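Local coordinates for cellulase (Uncultured bacterium, PDB 6XSO), which acts as a broad-specificity GH5_4 endoglucanase that probably hydrolyses internal beta-1,4 linkages in cellulose and related plant polysaccharides such as xylan, at residues V168-Y173 and R227-N232; G59-K64 and A356-P361; W309-V314 and F329-D334; T125-D130 and K179-C184; D249-L254 and N294-S299. All coordinates share one frame; numbering follows the deposited sequence. Where two conformers were deposited one is given.

Contact 1: residues V168-Y173 and R227-N232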
# COMPACT_ATOMS: atom_id res chain seq x y z
N VAL A 168 -6.77 9.15 -8.05
CA VAL A 168 -5.37 8.76 -7.92
C VAL A 168 -4.83 9.26 -6.59
O VAL A 168 -4.86 10.47 -6.31
CB VAL A 168 -4.51 9.27 -9.09
CG1 VAL A 168 -3.04 8.93 -8.85
CG2 VAL A 168 -4.99 8.66 -10.40
N LEU A 169 -4.33 8.33 -5.78
CA LEU A 169 -3.72 8.61 -4.49
C LEU A 169 -2.27 8.16 -4.51
O LEU A 169 -1.90 7.24 -5.25
CB LEU A 169 -4.43 7.87 -3.34
CG LEU A 169 -5.79 8.42 -2.90
CD1 LEU A 169 -6.90 7.90 -3.82
CD2 LEU A 169 -6.11 8.06 -1.45
N PHE A 170 -1.43 8.82 -3.70
CA PHE A 170 -0.03 8.44 -3.56
C PHE A 170 0.23 7.91 -2.15
O PHE A 170 -0.30 8.43 -1.17
CB PHE A 170 0.91 9.64 -3.73
CG PHE A 170 0.77 10.39 -5.04
CD1 PHE A 170 0.30 9.80 -6.21
CD2 PHE A 170 1.17 11.73 -5.08
CE1 PHE A 170 0.21 10.55 -7.39
CE2 PHE A 170 1.08 12.47 -6.25
CZ PHE A 170 0.61 11.88 -7.40
N GLU A 171 1.10 6.89 -2.05
CA GLU A 171 1.50 6.27 -0.79
C GLU A 171 3.01 6.39 -0.60
O GLU A 171 3.78 5.98 -1.46
CB GLU A 171 1.05 4.81 -0.76
CG GLU A 171 1.70 3.93 0.29
CD GLU A 171 1.48 2.45 -0.00
OE1 GLU A 171 0.46 2.13 -0.66
OE2 GLU A 171 2.30 1.61 0.43
N SER A 172 3.40 6.91 0.56
CA SER A 172 4.76 7.39 0.79
C SER A 172 5.84 6.33 0.60
O SER A 172 6.90 6.61 0.02
CB SER A 172 4.82 7.95 2.22
OG SER A 172 4.44 6.96 3.19
N TYR A 173 5.65 5.14 1.16
CA TYR A 173 6.66 4.07 1.22
C TYR A 173 5.90 2.85 1.74
O TYR A 173 4.88 2.98 2.43
CB TYR A 173 7.92 4.40 2.12
CG TYR A 173 7.48 5.01 3.43
CD1 TYR A 173 6.89 4.21 4.40
CD2 TYR A 173 7.59 6.38 3.67
CE1 TYR A 173 6.40 4.75 5.55
CE2 TYR A 173 7.08 6.92 4.82
CZ TYR A 173 6.47 6.11 5.74
OH TYR A 173 5.95 6.67 6.87
N ARG A 227 -4.57 16.55 -3.29
CA ARG A 227 -4.64 15.11 -3.52
C ARG A 227 -4.61 14.35 -2.20
O ARG A 227 -3.94 14.75 -1.24
CB ARG A 227 -3.48 14.67 -4.42
CG ARG A 227 -3.56 13.19 -4.82
CD ARG A 227 -2.48 12.79 -5.83
NE ARG A 227 -2.49 13.73 -6.95
CZ ARG A 227 -3.41 13.78 -7.91
NH1 ARG A 227 -4.42 12.92 -7.94
NH2 ARG A 227 -3.31 14.71 -8.84
N ASN A 228 -5.34 13.25 -2.14
CA ASN A 228 -5.33 12.41 -0.95
C ASN A 228 -4.07 11.57 -0.94
O ASN A 228 -3.78 10.85 -1.90
CB ASN A 228 -6.62 11.62 -0.92
CG ASN A 228 -7.79 12.51 -0.61
OD1 ASN A 228 -7.71 13.35 0.28
ND2 ASN A 228 -8.87 12.36 -1.37
N LEU A 229 -3.31 11.70 0.15
CA LEU A 229 -2.01 11.08 0.31
C LEU A 229 -2.04 10.14 1.51
O LEU A 229 -2.85 10.28 2.43
CB LEU A 229 -0.93 12.13 0.55
CG LEU A 229 -0.85 13.30 -0.44
CD1 LEU A 229 0.25 14.25 -0.07
CD2 LEU A 229 -0.64 12.74 -1.82
N ILE A 230 -1.16 9.15 1.48
CA ILE A 230 -1.18 8.05 2.44
C ILE A 230 0.23 7.87 2.98
O ILE A 230 1.19 7.82 2.21
CB ILE A 230 -1.62 6.74 1.75
CG1 ILE A 230 -2.95 6.89 1.03
CG2 ILE A 230 -1.64 5.60 2.75
CD1 ILE A 230 -3.11 5.86 -0.07
N VAL A 231 0.35 7.79 4.31
CA VAL A 231 1.63 7.52 4.97
C VAL A 231 1.49 6.21 5.75
O VAL A 231 0.43 5.94 6.34
CB VAL A 231 2.10 8.68 5.89
CG1 VAL A 231 2.40 9.90 5.05
CG2 VAL A 231 1.09 8.98 6.96
N ASN A 232 2.54 5.39 5.71
CA ASN A 232 2.52 4.07 6.32
C ASN A 232 3.25 4.07 7.67
O ASN A 232 4.19 4.83 7.92
CB ASN A 232 3.13 3.01 5.40
CG ASN A 232 2.31 2.77 4.15
OD1 ASN A 232 1.51 3.59 3.74
ND2 ASN A 232 2.51 1.61 3.53
O HOH W 1 -6.60 11.76 -4.42
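Phe170 and Glu171 pair in parallel register with Leu229 and Ile230, joining strands 168-171 and 229-232, neighbours in the (beta/alpha)8 or TIM barrel. Ile230 N donates to Phe170 O (2.9 Å), and Ser172 N donates to Ile230 O (2.9 Å). Phe170 and Leu229 lie side by side and point toward helix 196-219, where Phe213 packs on Phe170. Arg227 CD sits over the centre of the Phe170 ring, 3.6 Å from the centroid, in a CH-pi contact. The arginine chain leaves with CG opposite the backbone N (chi1 -174°) and bends at chi3 (-51°), which brings the guanidinium to Val168. Arg227 NH1 then donates to Val168 O at 3.0 Å, in the guanidinium plane. Asn224, Tyr164 and Gly165 accept further N-H groups of Arg227, and these bonds fix its rotation. On the face that carries Glu171 and Ile230, Asn232 ND2 meets Glu171 OE2 from above the carboxylate plane at 3.1 Å. The same OE2 forms a salt bridge with Arg80 and a hydrogen bond with Asn120, and Asn232 ND2 also bonds Asn174 O. Just beyond strand 168-171, the Tyr173 ring runs antiparallel to the Asn232 side chain, and Tyr173 OH donates in the carbonyl plane to Asn232 O at 2.8 Å.

Contact 2: residues G59-K64 and A356-P361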
# COMPACT_ATOMS: atom_id res chain seq x y z
N GLY A 59 7.26 -13.39 -12.75
CA GLY A 59 6.31 -14.33 -13.32
C GLY A 59 4.91 -13.81 -13.55
O GLY A 59 4.02 -14.61 -13.85
N GLN A 60 4.67 -12.54 -13.39
CA GLN A 60 3.40 -11.99 -13.82
C GLN A 60 3.51 -11.50 -15.26
O GLN A 60 4.58 -11.10 -15.70
CB GLN A 60 2.99 -10.83 -12.92
CG GLN A 60 2.79 -11.21 -11.46
CD GLN A 60 1.71 -12.26 -11.25
OE1 GLN A 60 0.71 -12.30 -11.96
NE2 GLN A 60 1.91 -13.12 -10.26
N PRO A 61 2.42 -11.54 -16.02
CA PRO A 61 2.45 -11.08 -17.41
C PRO A 61 2.41 -9.56 -17.49
O PRO A 61 2.10 -8.86 -16.52
CB PRO A 61 1.17 -11.68 -17.99
CG PRO A 61 0.21 -11.66 -16.79
CD PRO A 61 1.07 -11.98 -15.59
N VAL A 62 2.72 -9.05 -18.68
CA VAL A 62 2.50 -7.64 -18.97
C VAL A 62 1.02 -7.32 -18.77
O VAL A 62 0.14 -7.98 -19.34
CB VAL A 62 2.97 -7.30 -20.39
CG1 VAL A 62 2.55 -5.89 -20.78
CG2 VAL A 62 4.50 -7.44 -20.49
N THR A 63 0.75 -6.30 -17.96
CA THR A 63 -0.62 -6.02 -17.54
C THR A 63 -1.41 -5.43 -18.71
O THR A 63 -0.87 -4.66 -19.51
CB THR A 63 -0.59 -5.02 -16.39
OG1 THR A 63 0.25 -5.50 -15.32
CG2 THR A 63 -1.98 -4.79 -15.79
N LYS A 64 -2.68 -5.79 -18.80
CA LYS A 64 -3.58 -5.30 -19.84
C LYS A 64 -4.82 -4.69 -19.21
O LYS A 64 -5.20 -5.05 -18.08
CB LYS A 64 -4.02 -6.43 -20.78
CG LYS A 64 -2.89 -6.94 -21.65
CD LYS A 64 -3.38 -7.84 -22.75
CE LYS A 64 -3.84 -9.17 -22.20
NZ LYS A 64 -4.46 -9.97 -23.30
N ALA A 356 -0.77 -16.10 -15.73
CA ALA A 356 -1.38 -16.08 -17.06
C ALA A 356 -2.88 -15.86 -17.00
O ALA A 356 -3.48 -15.48 -18.02
CB ALA A 356 -1.06 -17.38 -17.79
N SER A 357 -3.52 -16.10 -15.85
CA SER A 357 -4.95 -15.87 -15.73
C SER A 357 -5.29 -14.40 -15.97
O SER A 357 -6.36 -14.08 -16.50
CB SER A 357 -5.46 -16.31 -14.36
OG SER A 357 -5.33 -17.72 -14.21
N ARG A 358 -4.38 -13.50 -15.61
CA ARG A 358 -4.63 -12.08 -15.80
C ARG A 358 -4.75 -11.72 -17.28
O ARG A 358 -5.43 -10.74 -17.62
CB ARG A 358 -3.48 -11.28 -15.19
CG ARG A 358 -3.39 -11.35 -13.69
CD ARG A 358 -2.21 -10.51 -13.24
NE ARG A 358 -2.00 -10.51 -11.79
CZ ARG A 358 -1.01 -9.84 -11.21
NH1 ARG A 358 -0.19 -9.12 -11.98
NH2 ARG A 358 -0.84 -9.87 -9.89
N THR A 359 -4.07 -12.45 -18.15
CA THR A 359 -4.07 -12.14 -19.58
C THR A 359 -5.38 -12.53 -20.24
O THR A 359 -5.70 -12.00 -21.32
CB THR A 359 -2.88 -12.88 -20.20
OG1 THR A 359 -1.71 -12.63 -19.41
CG2 THR A 359 -2.65 -12.44 -21.63
N MET A 360 -6.16 -13.39 -19.60
CA MET A 360 -7.37 -13.90 -20.26
C MET A 360 -8.39 -12.81 -20.50
O MET A 360 -8.81 -12.62 -21.66
CB MET A 360 -7.90 -15.11 -19.49
CG MET A 360 -7.00 -16.33 -19.65
SD MET A 360 -7.45 -17.74 -18.61
CE MET A 360 -8.90 -18.33 -19.49
N PRO A 361 -8.87 -12.08 -19.49
CA PRO A 361 -8.63 -12.23 -18.05
C PRO A 361 -9.62 -13.21 -17.42
O PRO A 361 -10.72 -13.38 -17.93
CB PRO A 361 -8.87 -10.82 -17.52
CG PRO A 361 -10.01 -10.33 -18.39
CD PRO A 361 -9.75 -10.92 -19.77
O HOH W 2 0.04 -8.37 -14.72
O HOH W 3 -1.91 -9.80 -18.80
O HOH W 4 -3.57 -8.24 -17.46
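Gln60 lies nearly perpendicular to Arg358. Its amide oxygen OE1 sits over the centre of one guanidinium face, 3.1 Å from Arg358 CZ. Because OE1 lies above the plane that holds the N-H groups, this is face packing and not a hydrogen bond; the amide is tilted 33° to that plane. Gly355 N donates to OE1 and Gln60 NE2 bonds Asp354 OD1, which fixes the amide flip. Ser353, Thr38 and Gly36 bind the Arg358 nitrogens. A water at the guanidinium edge accepts from Arg358 NH1 and donates to Pro61 O and Thr63 OG1. The arginine chain is extended (chi2 180°), which carries the flat group to the Gln60 amide. Pro61 and Thr359 run antiparallel alongside each other, with Pro61 CB 3.3 Å from Thr359 OG1. Lys64 bends at chi3 (-72°), and its NZ donates to Thr359 O at 3.1 Å on a lone pair in the carbonyl plane. Two more waters bridge Val62 O to Thr359 OG1 and Lys64 N to Arg358 O. The contact joins the loops after the first and last barrel strands, 31-34 and 345-349, neighbours where the barrel closes. Arg358 and Pro361 also pack on helix 66-73, through Leu67, Glu66 and Met70.

Contact 3: residues W309-V314 and F329-D334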
# COMPACT_ATOMS: atom_id res chain seq x y z
N TRP A 309 -3.87 -7.31 2.72
CA TRP A 309 -4.27 -8.33 3.67
C TRP A 309 -4.47 -9.66 2.96
O TRP A 309 -4.66 -9.73 1.75
CB TRP A 309 -5.54 -7.96 4.44
CG TRP A 309 -6.79 -7.94 3.56
CD1 TRP A 309 -7.10 -7.01 2.60
CD2 TRP A 309 -7.89 -8.86 3.59
NE1 TRP A 309 -8.32 -7.31 2.02
CE2 TRP A 309 -8.82 -8.43 2.61
CE3 TRP A 309 -8.18 -10.01 4.34
CZ2 TRP A 309 -10.01 -9.10 2.37
CZ3 TRP A 309 -9.38 -10.66 4.10
CH2 TRP A 309 -10.27 -10.21 3.13
N SER A 310 -4.42 -10.71 3.78
CA SER A 310 -4.74 -12.11 3.47
C SER A 310 -4.56 -12.79 4.83
O SER A 310 -4.71 -12.14 5.87
CB SER A 310 -3.87 -12.69 2.37
OG SER A 310 -4.32 -14.01 2.09
N THR A 311 -4.25 -14.08 4.86
CA THR A 311 -3.93 -14.74 6.12
C THR A 311 -2.43 -14.97 6.19
O THR A 311 -1.69 -14.76 5.22
CB THR A 311 -4.64 -16.09 6.26
OG1 THR A 311 -4.13 -16.99 5.27
CG2 THR A 311 -6.13 -15.91 6.11
N SER A 312 -1.98 -15.45 7.35
CA SER A 312 -0.55 -15.60 7.58
C SER A 312 0.09 -16.63 6.67
O SER A 312 1.31 -16.60 6.48
CB SER A 312 -0.31 -16.00 9.04
OG SER A 312 -0.84 -17.30 9.29
N ASN A 313 -0.69 -17.53 6.08
CA ASN A 313 -0.15 -18.56 5.20
C ASN A 313 -0.28 -18.20 3.72
O ASN A 313 -0.11 -19.08 2.87
CB ASN A 313 -0.83 -19.90 5.51
CG ASN A 313 -0.38 -20.49 6.84
OD1 ASN A 313 0.79 -20.40 7.23
ND2 ASN A 313 -1.32 -21.11 7.54
N VAL A 314 -0.52 -16.93 3.40
CA VAL A 314 -0.66 -16.50 2.01
C VAL A 314 0.51 -16.98 1.15
O VAL A 314 0.33 -17.36 -0.01
CB VAL A 314 -0.85 -14.97 1.94
CG1 VAL A 314 0.37 -14.22 2.45
CG2 VAL A 314 -1.22 -14.55 0.52
N PHE A 329 -12.81 -18.18 4.38
CA PHE A 329 -13.95 -17.40 3.91
C PHE A 329 -14.73 -16.78 5.06
O PHE A 329 -15.24 -15.66 4.93
CB PHE A 329 -14.85 -18.27 3.02
CG PHE A 329 -14.28 -18.58 1.64
CD1 PHE A 329 -13.03 -18.15 1.23
CD2 PHE A 329 -15.02 -19.32 0.75
CE1 PHE A 329 -12.55 -18.45 -0.06
CE2 PHE A 329 -14.55 -19.61 -0.52
CZ PHE A 329 -13.34 -19.19 -0.92
N GLN A 330 -14.86 -17.49 6.19
CA GLN A 330 -15.51 -16.90 7.35
C GLN A 330 -14.69 -15.75 7.90
O GLN A 330 -15.24 -14.74 8.37
CB GLN A 330 -15.73 -17.96 8.43
CG GLN A 330 -16.57 -19.13 7.95
CD GLN A 330 -16.49 -20.31 8.90
OE1 GLN A 330 -16.69 -20.17 10.11
NE2 GLN A 330 -16.19 -21.49 8.36
N PHE A 331 -13.36 -15.88 7.85
CA PHE A 331 -12.47 -14.79 8.24
C PHE A 331 -12.67 -13.59 7.32
O PHE A 331 -12.79 -12.45 7.79
CB PHE A 331 -11.01 -15.29 8.22
CG PHE A 331 -9.99 -14.19 8.09
CD1 PHE A 331 -9.73 -13.35 9.15
CD2 PHE A 331 -9.30 -14.00 6.91
CE1 PHE A 331 -8.81 -12.34 9.05
CE2 PHE A 331 -8.38 -12.98 6.79
CZ PHE A 331 -8.13 -12.15 7.86
N VAL A 332 -12.69 -13.84 6.00
CA VAL A 332 -12.92 -12.78 5.01
C VAL A 332 -14.20 -12.02 5.32
O VAL A 332 -14.23 -10.78 5.35
CB VAL A 332 -12.96 -13.38 3.59
CG1 VAL A 332 -13.63 -12.44 2.59
CG2 VAL A 332 -11.56 -13.80 3.15
N ASP A 333 -15.30 -12.75 5.49
CA ASP A 333 -16.58 -12.11 5.73
C ASP A 333 -16.48 -11.11 6.88
O ASP A 333 -16.95 -9.97 6.79
CB ASP A 333 -17.63 -13.15 6.11
CG ASP A 333 -18.09 -14.02 4.96
OD1 ASP A 333 -17.72 -13.77 3.80
OD2 ASP A 333 -18.83 -14.99 5.22
N ASP A 334 -15.89 -11.56 7.99
CA ASP A 334 -15.86 -10.74 9.20
C ASP A 334 -14.84 -9.61 9.10
O ASP A 334 -15.08 -8.50 9.60
CB ASP A 334 -15.58 -11.63 10.41
CG ASP A 334 -15.45 -10.83 11.70
OD1 ASP A 334 -16.50 -10.41 12.24
OD2 ASP A 334 -14.28 -10.63 12.14
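Trp309 CG is set between its backbone N and carbonyl carbon (chi1 68°), while Phe331 CG lies opposite its own backbone N (chi1 158°). These torsions send the indole and the phenyl ring toward each other, and the two side chains overlap from opposing directions. Phe331 CE2 meets the indole at its edge, near the indole plane, 3.7 Å from Trp309 CZ3. The ring planes are 63° apart, an oblique pairing with centroids 5.9 Å apart. Val332 stands roughly square to the Trp309 side chain and brings its CG2 to 3.8 Å from Trp309 CH2. Further along the loop, Thr311 CG2 touches Phe331 CE2 at 3.8 Å. The hydroxyl of Thr311 is turned to Asp320, and that of Ser310 to Tyr348. Phe335, later in helix 325-341, stacks on Trp309 and also meets Phe331. In TIM-barrel terms, the end of strand 304-309 and the loop after it pack on helix 325-341, which comes after the short helix 320-323. Contacts across the two segments are almost all apolar and no hydrogen bond crosses, so the joint probably rests on apolar burial. Ser310 O is buried next to Phe331 with no polar partner in the model, which probably carries a small desolvation cost.

Contact 4: residues T125-D130 and K179-C184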
# COMPACT_ATOMS: atom_id res chain seq x y z
N THR A 125 11.87 -0.07 -0.09
CA THR A 125 11.90 -0.43 1.32
C THR A 125 11.94 -1.95 1.45
O THR A 125 11.67 -2.69 0.50
CB THR A 125 10.65 0.05 2.07
OG1 THR A 125 9.50 -0.69 1.61
CG2 THR A 125 10.40 1.53 1.91
N GLY A 126 12.25 -2.40 2.67
CA GLY A 126 12.01 -3.77 3.06
C GLY A 126 13.23 -4.47 3.62
O GLY A 126 14.29 -3.87 3.86
N ALA A 127 13.08 -5.77 3.85
CA ALA A 127 14.11 -6.56 4.48
C ALA A 127 15.23 -6.92 3.51
O ALA A 127 14.99 -7.46 2.42
CB ALA A 127 13.49 -7.85 5.04
N ASP A 128 16.46 -6.62 3.91
CA ASP A 128 17.62 -7.03 3.13
C ASP A 128 17.65 -8.55 2.99
O ASP A 128 17.34 -9.27 3.94
CB ASP A 128 18.91 -6.63 3.84
CG ASP A 128 19.01 -5.15 4.11
OD1 ASP A 128 18.44 -4.36 3.33
OD2 ASP A 128 19.68 -4.81 5.11
N LYS A 129 18.10 -9.02 1.83
CA LYS A 129 18.20 -10.46 1.61
C LYS A 129 19.13 -10.70 0.43
O LYS A 129 18.83 -10.28 -0.69
CB LYS A 129 16.81 -11.04 1.32
CG LYS A 129 16.77 -12.51 0.93
CD LYS A 129 17.37 -13.40 2.00
CE LYS A 129 16.83 -14.82 1.89
NZ LYS A 129 16.53 -15.21 0.48
N ASP A 130 20.26 -11.36 0.69
CA ASP A 130 21.23 -11.74 -0.34
C ASP A 130 21.67 -10.48 -1.06
O ASP A 130 22.18 -9.55 -0.40
CB ASP A 130 20.62 -12.85 -1.20
CG ASP A 130 20.33 -14.10 -0.40
OD1 ASP A 130 21.13 -14.43 0.49
OD2 ASP A 130 19.29 -14.74 -0.67
N LYS A 179 17.63 -0.88 10.46
CA LYS A 179 18.78 -1.50 9.84
C LYS A 179 18.96 -2.95 10.24
O LYS A 179 19.80 -3.63 9.65
CB LYS A 179 20.07 -0.72 10.15
CG LYS A 179 20.61 -0.85 11.54
CD LYS A 179 21.84 0.02 11.73
CE LYS A 179 22.28 0.02 13.17
NZ LYS A 179 23.50 0.88 13.36
N LEU A 180 18.20 -3.42 11.23
CA LEU A 180 18.18 -4.81 11.65
C LEU A 180 17.07 -5.59 10.97
O LEU A 180 16.91 -6.78 11.25
CB LEU A 180 17.97 -4.90 13.16
CG LEU A 180 18.86 -3.99 14.01
CD1 LEU A 180 18.42 -4.03 15.47
CD2 LEU A 180 20.32 -4.36 13.89
N ASN A 181 16.31 -4.93 10.09
CA ASN A 181 15.20 -5.55 9.37
C ASN A 181 14.15 -6.08 10.34
O ASN A 181 13.57 -7.14 10.13
CB ASN A 181 15.72 -6.62 8.42
CG ASN A 181 16.69 -6.05 7.42
OD1 ASN A 181 16.32 -5.23 6.59
ND2 ASN A 181 17.97 -6.44 7.52
N SER A 182 13.89 -5.30 11.40
CA SER A 182 12.94 -5.74 12.42
C SER A 182 11.50 -5.65 11.93
O SER A 182 11.05 -4.58 11.50
CB SER A 182 13.05 -4.84 13.65
OG SER A 182 14.32 -4.87 14.25
N TRP A 183 10.78 -6.76 12.03
CA TRP A 183 9.33 -6.74 11.89
C TRP A 183 8.69 -6.40 13.24
O TRP A 183 9.35 -6.34 14.27
CB TRP A 183 8.82 -8.08 11.31
CG TRP A 183 9.34 -8.30 9.92
CD1 TRP A 183 10.36 -9.13 9.53
CD2 TRP A 183 8.92 -7.62 8.74
NE1 TRP A 183 10.59 -9.01 8.19
CE2 TRP A 183 9.71 -8.10 7.67
CE3 TRP A 183 7.91 -6.69 8.46
CZ2 TRP A 183 9.54 -7.66 6.36
CZ3 TRP A 183 7.75 -6.24 7.15
CH2 TRP A 183 8.56 -6.73 6.12
N CYS A 184 7.36 -6.20 13.20
CA CYS A 184 6.51 -6.06 14.39
C CYS A 184 6.62 -4.69 15.03
O CYS A 184 5.61 -4.00 15.21
CB CYS A 184 6.78 -7.16 15.43
SG CYS A 184 6.69 -8.83 14.78
O HOH W 5 20.59 -2.93 7.13
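Two loops at the C-terminal end of the TIM-barrel strands meet through Asn181 and Asp128. One follows strand 116-119 and the other follows strand 168-171. In this fold that end of the barrel carries the active site, so the loops probably lie near the substrate cleft. Asn181 uses both ends of its amide on Asp128. Its CG lies opposite the carbonyl carbon (chi1 -59°), which turns the amide to that residue. Asn181 OD1 accepts from Asp128 N at 3.0 Å, with a nearly straight N-H...O angle of 163°. The donor comes from above the carbonyl plane. Asn181 ND2 makes a weak bond to Asp128 OD2 at 3.4 Å. The two side chains cross almost perpendicularly, and the amide and carboxylate planes stand 81° apart. The other carboxylate oxygen, Asp128 OD1, forms a salt bridge with Lys137 and accepts from Ser134 N. These bonds hold the carboxylate from the side of its own loop. Asp128 N, more than the weak carboxylate bond, positions the Asn181 amide. Beside this polar pair, Trp183 CZ2 comes within 4.2 Å of Ala127 CB, obliquely. Trp183 is largely solvent-exposed, and the whole contact lies at the surface. A bridging water completes it, donating to Asp128 OD2 at 2.9 Å and to Lys179 O at 2.7 Å.

Contact 5: residues D249-L254 and N294-S299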
# COMPACT_ATOMS: atom_id res chain seq x y z
N ASP A 249 3.81 0.63 19.42
CA ASP A 249 4.69 1.75 19.11
C ASP A 249 4.63 2.19 17.64
O ASP A 249 4.66 3.40 17.40
CB ASP A 249 6.14 1.45 19.54
CG ASP A 249 6.31 1.31 21.06
OD1 ASP A 249 5.33 1.33 21.83
OD2 ASP A 249 7.48 1.19 21.49
N PRO A 250 4.55 1.30 16.64
CA PRO A 250 4.37 1.79 15.25
C PRO A 250 3.15 2.67 15.07
O PRO A 250 3.14 3.56 14.20
CB PRO A 250 4.30 0.49 14.44
CG PRO A 250 5.14 -0.47 15.24
CD PRO A 250 4.76 -0.16 16.69
N LEU A 251 2.12 2.47 15.88
CA LEU A 251 0.93 3.31 15.79
C LEU A 251 1.09 4.59 16.60
O LEU A 251 0.81 5.69 16.10
CB LEU A 251 -0.31 2.56 16.29
CG LEU A 251 -0.63 1.17 15.74
CD1 LEU A 251 -2.03 0.75 16.18
CD2 LEU A 251 -0.54 1.08 14.22
N SER A 252 1.54 4.48 17.84
CA SER A 252 1.56 5.63 18.73
C SER A 252 2.71 6.57 18.44
O SER A 252 2.64 7.74 18.83
CB SER A 252 1.67 5.18 20.18
OG SER A 252 2.95 4.63 20.46
N LYS A 253 3.76 6.09 17.77
CA LYS A 253 4.93 6.91 17.49
C LYS A 253 4.92 7.50 16.08
O LYS A 253 5.90 8.15 15.69
CB LYS A 253 6.21 6.08 17.71
CG LYS A 253 6.37 5.49 19.10
CD LYS A 253 6.68 6.51 20.13
CE LYS A 253 6.90 5.82 21.47
NZ LYS A 253 6.92 6.81 22.57
N LEU A 254 3.85 7.29 15.33
CA LEU A 254 3.70 7.93 14.02
C LEU A 254 3.22 9.36 14.22
O LEU A 254 2.28 9.60 15.00
CB LEU A 254 2.68 7.15 13.18
CG LEU A 254 2.46 7.68 11.78
CD1 LEU A 254 3.74 7.62 10.94
CD2 LEU A 254 1.37 6.93 11.04
N ASN A 294 -8.64 2.16 15.40
CA ASN A 294 -9.59 3.17 15.82
C ASN A 294 -8.99 4.07 16.89
O ASN A 294 -9.12 5.30 16.83
CB ASN A 294 -10.88 2.51 16.30
CG ASN A 294 -11.98 3.51 16.55
OD1 ASN A 294 -12.22 4.41 15.76
ND2 ASN A 294 -12.64 3.37 17.68
N THR A 295 -8.34 3.48 17.90
CA THR A 295 -7.79 4.27 18.99
C THR A 295 -6.81 5.33 18.49
O THR A 295 -6.91 6.50 18.87
CB THR A 295 -7.10 3.33 19.99
OG1 THR A 295 -8.08 2.55 20.67
CG2 THR A 295 -6.31 4.12 21.04
N TYR A 296 -5.86 4.94 17.65
CA TYR A 296 -4.79 5.86 17.29
C TYR A 296 -5.11 6.74 16.10
O TYR A 296 -4.56 7.85 16.00
CB TYR A 296 -3.48 5.08 17.06
CG TYR A 296 -2.98 4.51 18.36
CD1 TYR A 296 -2.27 5.30 19.25
CD2 TYR A 296 -3.27 3.21 18.73
CE1 TYR A 296 -1.83 4.80 20.47
CE2 TYR A 296 -2.84 2.70 19.97
CZ TYR A 296 -2.12 3.50 20.82
OH TYR A 296 -1.69 3.01 22.04
N PHE A 297 -6.00 6.30 15.20
CA PHE A 297 -6.26 7.05 13.97
C PHE A 297 -7.73 7.38 13.74
O PHE A 297 -8.09 8.57 13.76
CB PHE A 297 -5.63 6.32 12.77
CG PHE A 297 -4.15 6.04 12.95
CD1 PHE A 297 -3.25 7.07 13.04
CD2 PHE A 297 -3.69 4.74 13.08
CE1 PHE A 297 -1.89 6.81 13.26
CE2 PHE A 297 -2.34 4.48 13.29
CZ PHE A 297 -1.45 5.51 13.37
N VAL A 298 -8.59 6.38 13.54
CA VAL A 298 -9.94 6.66 13.05
C VAL A 298 -10.71 7.55 14.02
O VAL A 298 -11.40 8.50 13.60
CB VAL A 298 -10.70 5.35 12.73
CG1 VAL A 298 -12.07 5.70 12.15
CG2 VAL A 298 -9.91 4.48 11.74
N SER A 299 -10.60 7.27 15.33
CA SER A 299 -11.31 8.06 16.33
C SER A 299 -10.82 9.50 16.38
O SER A 299 -11.52 10.36 16.93
CB SER A 299 -11.17 7.42 17.71
OG SER A 299 -9.87 7.60 18.24
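Behind Tyr296 and Phe297, which pack on Leu251, the carbonyl oxygen of Asn294 is gripped twice. Ser299 OG donates to Asn294 O at 2.8 Å, and Ser299 N donates to the same oxygen at 2.9 Å. The backbone bond runs from residue 299 back to 294, an i+5 to i bond that marks a pi-type turn. Across the contact, Leu251 CB lies over one face of the Tyr296 ring, 4.2 Å from its centroid, in a CH-pi contact. Ser252 CB touches Tyr296 CE1 at 3.5 Å. Leu251 CD2 reaches the edge of the Phe297 ring, in its plane, 4.0 Å from Phe297 CE2. Tyr296 CB covers one face of that ring. Leu254 CG lies opposite its backbone N (chi1 -178°), which brings Leu254 CD2 to 3.9 Å from Phe297 CZ. No hydrogen bond crosses the contact. It joins helix 249-252, which comes after strand 229-232, to helix 279-298, which runs between strands 264-270 and 304-309. Phe297 also packs on Val266 and Val304 of those two strands, and Leu254 shares Val266.

How the contacts relate
From the N terminus, residues 59-64 open the long loop that contact 2 closes at 356-361, and the other four contacts nest inside it. Residues 125-130 then open contact 4, and 168-173 open contact 1 before 179-184 close contact 4. Contact 1 closes at 227-232, so contacts 1 and 4 cross. They touch where Tyr173 packs on Thr125. Contacts 5 and 3 follow in series; contact 5 closes a loop of about 40 residues, and contact 3 a short one. Contact 5 touches contact 1 through Leu254 and Asn232, and contact 4 through Pro250 and Cys184. Contact 1 pairs two barrel strands, contacts 2 and 4 tie loops, and contacts 3 and 5 bring outer helices into the packing.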